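Local coordinates for LEOA (PDB 4AUR), which is a bacterial dynamin-like GTPase of enterotoxigenic Escherichia coli, probably coupling nucleotide turnover in its P-loop domain to movements of a long helical stalk, at residues R309-I314 against Q537-L542; E26-M31 against Q284-A289. All coordinates share one frame; numbering follows the deposited sequence.

Contact 1: R309-I314 against Q537-L542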
ATOM      1  N   ARG A 309      12.189   3.543  19.043  1.00 29.94           N
ATOM      2  CA  ARG A 309      12.246   2.354  19.869  1.00 28.42           C
ATOM      3  C   ARG A 309      13.668   1.982  20.300  1.00 28.33           C
ATOM      4  O   ARG A 309      13.872   1.557  21.419  1.00 30.89           O
ATOM      5  CB  ARG A 309      11.606   1.195  19.133  1.00 29.25           C
ATOM      6  CG  ARG A 309      11.716  -0.145  19.828  1.00 32.22           C
ATOM      7  CD  ARG A 309      10.837  -1.164  19.134  1.00 34.11           C
ATOM      8  NE  ARG A 309      10.892  -2.467  19.794  1.00 37.59           N
ATOM      9  CZ  ARG A 309       9.935  -3.401  19.718  1.00 40.28           C
ATOM     10  NH1 ARG A 309       8.821  -3.188  19.006  1.00 39.27           N
ATOM     11  NH2 ARG A 309      10.090  -4.567  20.354  1.00 40.02           N
ATOM     12  N   PHE A 310      14.657   2.135  19.436  1.00 27.82           N
ATOM     13  CA  PHE A 310      16.021   1.766  19.811  1.00 26.71           C
ATOM     14  C   PHE A 310      16.611   2.752  20.803  1.00 26.53           C
ATOM     15  O   PHE A 310      17.426   2.382  21.619  1.00 25.72           O
ATOM     16  CB  PHE A 310      16.950   1.681  18.591  1.00 25.54           C
ATOM     17  CG  PHE A 310      16.551   0.648  17.565  1.00 25.28           C
ATOM     18  CD1 PHE A 310      15.777  -0.455  17.898  1.00 25.10           C
ATOM     19  CD2 PHE A 310      16.975   0.777  16.252  1.00 24.68           C
ATOM     20  CE1 PHE A 310      15.438  -1.386  16.938  1.00 24.43           C
ATOM     21  CE2 PHE A 310      16.635  -0.161  15.298  1.00 23.55           C
ATOM     22  CZ  PHE A 310      15.884  -1.245  15.647  1.00 23.81           C
ATOM     23  N   SER A 311      16.218   4.013  20.729  1.00 28.02           N
ATOM     24  CA  SER A 311      16.776   5.023  21.625  1.00 28.68           C
ATOM     25  C   SER A 311      16.105   4.929  22.980  1.00 28.54           C
ATOM     26  O   SER A 311      16.736   5.177  23.996  1.00 28.81           O
ATOM     27  CB  SER A 311      16.638   6.414  21.023  1.00 30.61           C
ATOM     28  OG  SER A 311      17.175   6.407  19.695  1.00 33.22           O
ATOM     29  N   ASN A 312      14.846   4.516  23.002  1.00 29.19           N
ATOM     30  CA  ASN A 312      14.201   4.170  24.265  1.00 32.46           C
ATOM     31  C   ASN A 312      14.825   3.006  24.996  1.00 29.23           C
ATOM     32  O   ASN A 312      15.013   3.078  26.183  1.00 28.62           O
ATOM     33  CB  ASN A 312      12.736   3.838  24.033  1.00 35.98           C
ATOM     34  CG  ASN A 312      11.925   5.067  23.742  1.00 40.99           C
ATOM     35  OD1 ASN A 312      12.386   6.204  24.001  1.00 43.13           O
ATOM     36  ND2 ASN A 312      10.716   4.870  23.195  1.00 43.30           N
ATOM     37  N   ASP A 313      15.080   1.925  24.267  1.00 28.53           N
ATOM     38  CA  ASP A 313      15.774   0.739  24.773  1.00 27.41           C
ATOM     39  C   ASP A 313      17.081   1.076  25.411  1.00 26.36           C
ATOM     40  O   ASP A 313      17.425   0.561  26.462  1.00 26.34           O
ATOM     41  CB  ASP A 313      16.092  -0.207  23.632  1.00 26.56           C
ATOM     42  CG  ASP A 313      14.877  -0.897  23.107  1.00 27.04           C
ATOM     43  OD1 ASP A 313      13.808  -0.737  23.749  1.00 26.85           O
ATOM     44  OD2 ASP A 313      14.994  -1.586  22.067  1.00 25.20           O
ATOM     45  N   ILE A 314      17.820   1.936  24.745  1.00 25.18           N
ATOM     46  CA  ILE A 314      19.087   2.385  25.251  1.00 24.42           C
ATOM     47  C   ILE A 314      18.914   3.182  26.528  1.00 22.85           C
ATOM     48  O   ILE A 314      19.668   3.036  27.426  1.00 23.12           O
ATOM     49  CB  ILE A 314      19.803   3.184  24.159  1.00 24.36           C
ATOM     50  CG1 ILE A 314      20.253   2.206  23.090  1.00 23.14           C
ATOM     51  CG2 ILE A 314      20.998   3.957  24.706  1.00 24.71           C
ATOM     52  CD1 ILE A 314      20.746   2.893  21.855  1.00 24.21           C
ATOM     53  N   GLN A 537      25.865   4.395  18.726  1.00 32.14           N
ATOM     54  CA  GLN A 537      26.590   4.827  17.526  1.00 33.92           C
ATOM     55  C   GLN A 537      26.021   4.197  16.240  1.00 32.21           C
ATOM     56  O   GLN A 537      25.637   4.895  15.291  1.00 32.08           O
ATOM     57  CB  GLN A 537      28.037   4.403  17.696  1.00 39.78           C
ATOM     58  CG  GLN A 537      29.120   5.322  17.187  1.00 45.79           C
ATOM     59  CD  GLN A 537      30.489   4.646  17.334  1.00 52.73           C
ATOM     60  OE1 GLN A 537      30.741   3.890  18.297  1.00 55.59           O
ATOM     61  NE2 GLN A 537      31.374   4.892  16.368  1.00 56.55           N
ATOM     62  N   VAL A 538      25.916   2.878  16.233  1.00 29.32           N
ATOM     63  CA  VAL A 538      25.371   2.171  15.088  1.00 27.57           C
ATOM     64  C   VAL A 538      23.966   2.594  14.801  1.00 28.18           C
ATOM     65  O   VAL A 538      23.589   2.738  13.660  1.00 31.52           O
ATOM     66  CB  VAL A 538      25.313   0.665  15.330  1.00 27.55           C
ATOM     67  CG1 VAL A 538      24.643  -0.050  14.155  1.00 27.75           C
ATOM     68  CG2 VAL A 538      26.713   0.124  15.620  1.00 27.42           C
ATOM     69  N   VAL A 539      23.162   2.746  15.832  1.00 29.47           N
ATOM     70  CA  VAL A 539      21.772   3.119  15.631  1.00 29.03           C
ATOM     71  C   VAL A 539      21.736   4.524  15.077  1.00 31.14           C
ATOM     72  O   VAL A 539      20.955   4.810  14.190  1.00 30.28           O
ATOM     73  CB  VAL A 539      20.973   3.049  16.946  1.00 28.89           C
ATOM     74  CG1 VAL A 539      19.881   4.124  17.018  1.00 27.90           C
ATOM     75  CG2 VAL A 539      20.381   1.661  17.113  1.00 28.62           C
ATOM     76  N   THR A 540      22.602   5.391  15.609  1.00 33.72           N
ATOM     77  CA  THR A 540      22.665   6.780  15.199  1.00 33.44           C
ATOM     78  C   THR A 540      23.024   6.886  13.742  1.00 34.83           C
ATOM     79  O   THR A 540      22.559   7.787  13.087  1.00 38.15           O
ATOM     80  CB  THR A 540      23.727   7.557  16.000  1.00 36.08           C
ATOM     81  OG1 THR A 540      23.293   7.726  17.357  1.00 38.68           O
ATOM     82  CG2 THR A 540      23.983   8.928  15.396  1.00 37.27           C
ATOM     83  N   GLU A 541      23.884   5.994  13.254  1.00 37.61           N
ATOM     84  CA  GLU A 541      24.320   6.013  11.855  1.00 38.85           C
ATOM     85  C   GLU A 541      23.215   5.514  10.963  1.00 36.87           C
ATOM     86  O   GLU A 541      22.899   6.109   9.943  1.00 40.09           O
ATOM     87  CB  GLU A 541      25.545   5.128  11.634  1.00 41.80           C
ATOM     88  CG  GLU A 541      26.868   5.729  12.076  1.00 44.70           C
ATOM     89  CD  GLU A 541      28.068   4.929  11.564  1.00 51.28           C
ATOM     90  OE1 GLU A 541      28.295   3.792  12.043  1.00 49.70           O
ATOM     91  OE2 GLU A 541      28.782   5.434  10.662  1.00 58.99           O
ATOM     92  N   LEU A 542      22.619   4.409  11.349  1.00 35.00           N
ATOM     93  CA  LEU A 542      21.489   3.894  10.607  1.00 35.42           C
ATOM     94  C   LEU A 542      20.373   4.936  10.416  1.00 35.66           C
ATOM     95  O   LEU A 542      19.646   4.899   9.423  1.00 35.09           O
ATOM     96  CB  LEU A 542      20.932   2.668  11.308  1.00 33.75           C
ATOM     97  CG  LEU A 542      20.012   1.848  10.438  1.00 34.93           C
ATOM     98  CD1 LEU A 542      20.765   1.329   9.232  1.00 37.03           C
ATOM     99  CD2 LEU A 542      19.479   0.683  11.231  1.00 36.40           C
TER
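F310 meets V539 almost alone at the centre of this contact, and the evidence is both in the backbone and in the side chains. Their CA atoms form the nearest pair between 309-314 and 537-542, 7.2 Å apart. The closest side-chain approach, 3.6 Å, runs from F310 CD2 to V539 CG2. The same methyl also lies 3.7 Å from F310 CB, so V539 bears on the root of the aromatic side chain as well as on its ring. The first torsion of F310 (chi1 -61°) swings the ring out beside the backbone N, with CG anti to the carbonyl carbon, and the second (chi2 -24°) sets the rotation that brings CD2 to the valine.

S311 adds a looser flank: its OG is 4.4 Å from V539 CG1, while that hydroxyl is hydrogen-bonded to M307 O one turn earlier in its own helix. One turn beyond F310, I314 also directs its CB toward the partner helix, but CD1 stops 4.9 Å from V539 CG2. In all 161 Å² is buried, 69 Å² of it from V539 and 50 Å² from F310, so the contact is small and centred on one apolar pair.

The chain runs in opposite directions in the two helices, 275-343 and 530-544, as in the antiparallel helical bundles of dynamin-like stalks. Helix 368-408 packs against F310 through I396 and Q399, and its D395 forms a salt bridge with R309. Helix 430-447 covers V538 and L542.

Contact 2: E26-M31 against Q284-A289; sequences EMLGEM and QRVTLA
The backbone N of M31, a selenomethionine whose side chain reaches A289, is gripped by two carbonyls. It donates to L28 O at 2.8 Å and, weakly, to M27 O at 3.1 Å. The shorter, three-residue bond goes with the end of the helix, since M31 is the first residue to leave helical backbone angles.

Here the side chain turns to the other helix. M31 CG stands between the backbone N and the carbonyl carbon (chi1 56°), the next bond is extended, and a bend at chi3 (-85°) carries the terminal methyl to A289. M31 CE ends 4.1 Å from A289 CB, a methyl-to-methyl approach with no polar component.

One turn back, L28 makes the second point of contact. Both its methyls face the CG methylene of R285, CD2 the nearer at 4.3 Å and CD1 at about 4.5 Å from R285 CG. L28 CD2 also lies 4.4 Å from V286 CG2, so this methyl is shared by two consecutive residues of 284-289. Farther out, R285 NE bonds to S417 O, which anchors the charged end elsewhere. L28 and V286 are buried, as are M31 and A289, and 154 Å² is covered in total. Such separations describe loose van der Waals packing, with the L28 and M31 CA-CB bonds both aimed at 284-289.

The contact joins the C-terminal end of helix 3-30 to helix 275-343, the long helix of the dynamin-like helical domain, which here runs in broadly the same direction; this is consistent with a bundle built from both sides of the GTPase domain. I33 of the following loop touches both L28 and R285, the M31 backbone is hydrogen-bonded to G420, and helix 547-567 packs on M27, E30 and T287.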
ATOM      1  N   GLU A  26       0.265  14.292 -15.390  1.00 24.55           N
ATOM      2  CA  GLU A  26       1.132  15.279 -14.763  1.00 25.40           C
ATOM      3  C   GLU A  26       1.796  14.743 -13.482  1.00 26.28           C
ATOM      4  O   GLU A  26       2.922  15.115 -13.176  1.00 27.86           O
ATOM      5  CB  GLU A  26       0.346  16.544 -14.412  1.00 25.92           C
ATOM      6  CG  GLU A  26      -0.124  17.367 -15.595  1.00 25.91           C
ATOM      7  CD  GLU A  26      -0.816  18.659 -15.175  1.00 27.11           C
ATOM      8  OE1 GLU A  26      -1.514  18.679 -14.131  1.00 26.23           O
ATOM      9  OE2 GLU A  26      -0.664  19.668 -15.909  1.00 29.08           O
HETATM   10  N   MSE A  27       1.092  13.899 -12.729  1.00 25.39           N
HETATM   11  CA  MSE A  27       1.614  13.388 -11.469  1.00 24.21           C
HETATM   12  C   MSE A  27       2.611  12.303 -11.720  1.00 24.51           C
HETATM   13  O   MSE A  27       3.643  12.291 -11.075  1.00 25.99           O
HETATM   14  CB  MSE A  27       0.503  12.885 -10.582  1.00 23.84           C
HETATM   15  CG  MSE A  27      -0.381  14.040 -10.180  1.00 25.18           C
HETATM   16 SE   MSE A  27       0.494  15.258  -8.909  0.98 30.28          SE
HETATM   17  CE  MSE A  27       1.307  16.588 -10.115  1.00 30.78           C
ATOM     18  N   LEU A  28       2.343  11.395 -12.651  1.00 23.74           N
ATOM     19  CA  LEU A  28       3.362  10.420 -13.066  1.00 24.30           C
ATOM     20  C   LEU A  28       4.628  11.133 -13.525  1.00 25.72           C
ATOM     21  O   LEU A  28       5.736  10.786 -13.129  1.00 26.88           O
ATOM     22  CB  LEU A  28       2.861   9.529 -14.206  1.00 23.50           C
ATOM     23  CG  LEU A  28       1.630   8.675 -13.916  1.00 22.87           C
ATOM     24  CD1 LEU A  28       1.264   7.845 -15.106  1.00 22.58           C
ATOM     25  CD2 LEU A  28       1.843   7.757 -12.725  1.00 23.47           C
ATOM     26  N   GLY A  29       4.470  12.144 -14.364  1.00 27.73           N
ATOM     27  CA  GLY A  29       5.617  12.924 -14.810  1.00 28.65           C
ATOM     28  C   GLY A  29       6.364  13.400 -13.588  1.00 28.53           C
ATOM     29  O   GLY A  29       7.588  13.356 -13.533  1.00 29.34           O
ATOM     30  N   GLU A  30       5.618  13.813 -12.581  1.00 28.65           N
ATOM     31  CA  GLU A  30       6.227  14.336 -11.391  1.00 31.05           C
ATOM     32  C   GLU A  30       7.045  13.295 -10.622  1.00 30.53           C
ATOM     33  O   GLU A  30       7.967  13.663  -9.922  1.00 30.59           O
ATOM     34  CB  GLU A  30       5.164  14.947 -10.504  1.00 32.66           C
ATOM     35  CG  GLU A  30       5.708  15.787  -9.363  1.00 37.07           C
ATOM     36  CD  GLU A  30       6.341  17.088  -9.799  1.00 38.96           C
ATOM     37  OE1 GLU A  30       5.740  17.807 -10.638  1.00 38.77           O
ATOM     38  OE2 GLU A  30       7.438  17.383  -9.267  1.00 40.81           O
HETATM   39  N   MSE A  31       6.735  12.009 -10.772  1.00 28.43           N
HETATM   40  CA  MSE A  31       7.507  10.957 -10.115  1.00 27.14           C
HETATM   41  C   MSE A  31       8.457  10.326 -11.110  1.00 28.40           C
HETATM   42  O   MSE A  31       8.953   9.219 -10.916  1.00 27.11           O
HETATM   43  CB  MSE A  31       6.588  10.011  -9.331  1.00 27.81           C
HETATM   44  CG  MSE A  31       5.488   9.379 -10.137  1.00 29.15           C
HETATM   45 SE   MSE A  31       4.041   8.597  -9.037  0.93 33.29          SE
HETATM   46  CE  MSE A  31       5.027   6.924  -8.816  1.00 29.19           C
ATOM     47  N   GLN A 284      -3.799   1.741 -14.834  1.00 27.70           N
ATOM     48  CA  GLN A 284      -2.999   0.606 -14.363  1.00 32.79           C
ATOM     49  C   GLN A 284      -1.738   1.008 -13.594  1.00 29.22           C
ATOM     50  O   GLN A 284      -1.385   0.377 -12.644  1.00 29.14           O
ATOM     51  CB  GLN A 284      -2.575  -0.298 -15.515  1.00 38.11           C
ATOM     52  CG  GLN A 284      -3.560  -1.394 -15.888  1.00 43.14           C
ATOM     53  CD  GLN A 284      -2.986  -2.302 -16.982  1.00 51.17           C
ATOM     54  OE1 GLN A 284      -1.808  -2.724 -16.913  1.00 47.09           O
ATOM     55  NE2 GLN A 284      -3.804  -2.593 -18.008  1.00 51.06           N
ATOM     56  N   ARG A 285      -1.056   2.046 -14.023  1.00 29.89           N
ATOM     57  CA  ARG A 285       0.220   2.392 -13.442  1.00 29.98           C
ATOM     58  C   ARG A 285      -0.038   3.075 -12.125  1.00 28.86           C
ATOM     59  O   ARG A 285       0.796   3.039 -11.253  1.00 32.23           O
ATOM     60  CB  ARG A 285       1.012   3.276 -14.405  1.00 31.21           C
ATOM     61  CG  ARG A 285       2.425   3.642 -13.981  1.00 36.21           C
ATOM     62  CD  ARG A 285       3.393   2.469 -13.887  1.00 39.23           C
ATOM     63  NE  ARG A 285       4.680   2.895 -13.328  1.00 40.36           N
ATOM     64  CZ  ARG A 285       5.766   3.234 -14.035  1.00 43.75           C
ATOM     65  NH1 ARG A 285       5.770   3.199 -15.361  1.00 47.42           N
ATOM     66  NH2 ARG A 285       6.886   3.615 -13.409  1.00 45.79           N
ATOM     67  N   VAL A 286      -1.208   3.671 -11.969  1.00 26.85           N
ATOM     68  CA  VAL A 286      -1.515   4.452 -10.795  1.00 25.27           C
ATOM     69  C   VAL A 286      -1.965   3.524  -9.698  1.00 24.55           C
ATOM     70  O   VAL A 286      -1.639   3.712  -8.543  1.00 23.89           O
ATOM     71  CB  VAL A 286      -2.675   5.412 -11.074  1.00 26.20           C
ATOM     72  CG1 VAL A 286      -3.073   6.152  -9.805  1.00 26.44           C
ATOM     73  CG2 VAL A 286      -2.320   6.395 -12.173  1.00 26.38           C
ATOM     74  N   THR A 287      -2.781   2.560 -10.088  1.00 25.45           N
ATOM     75  CA  THR A 287      -3.307   1.544  -9.220  1.00 25.00           C
ATOM     76  C   THR A 287      -2.154   0.766  -8.660  1.00 25.48           C
ATOM     77  O   THR A 287      -2.075   0.548  -7.457  1.00 28.49           O
ATOM     78  CB  THR A 287      -4.253   0.632  -9.998  1.00 25.70           C
ATOM     79  OG1 THR A 287      -5.468   1.350 -10.248  1.00 24.81           O
ATOM     80  CG2 THR A 287      -4.563  -0.653  -9.214  1.00 25.98           C
ATOM     81  N   LEU A 288      -1.235   0.406  -9.542  1.00 25.28           N
ATOM     82  CA  LEU A 288       0.020  -0.237  -9.178  1.00 24.97           C
ATOM     83  C   LEU A 288       0.899   0.676  -8.328  1.00 24.49           C
ATOM     84  O   LEU A 288       1.516   0.240  -7.362  1.00 24.60           O
ATOM     85  CB  LEU A 288       0.782  -0.638 -10.450  1.00 24.46           C
ATOM     86  CG  LEU A 288       1.960  -1.603 -10.274  1.00 25.64           C
ATOM     87  CD1 LEU A 288       1.466  -2.989  -9.883  1.00 26.43           C
ATOM     88  CD2 LEU A 288       2.811  -1.700 -11.536  1.00 25.29           C
ATOM     89  N   ALA A 289       0.967   1.944  -8.698  1.00 22.45           N
ATOM     90  CA  ALA A 289       1.817   2.854  -7.976  1.00 21.75           C
ATOM     91  C   ALA A 289       1.395   3.023  -6.529  1.00 22.75           C
ATOM     92  O   ALA A 289       2.270   3.107  -5.683  1.00 21.96           O
ATOM     93  CB  ALA A 289       1.913   4.198  -8.676  1.00 20.92           C
TER

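Helix 275-343 is common to both contacts: residues 284-289 serve contact 2 and residues 309-314 serve contact 1. The contacts lie about 35 Å apart between centres and about 23 Å between nearest atoms, so they do not touch and are separate packing sites along one helix. In sequence they come in series, contact 2 closing before contact 1 opens. Contact 2, its centre about 14 Å from the centre of the chain, packs the N-terminal helix 3-30 against the long helix; contact 1, its centre about 27 Å from the same point, brings back helix 530-544. The long helix thus packs against helices from both ends of the sequence, consistent with a dynamin-like stalk assembled from chain portions flanking the GTPase domain.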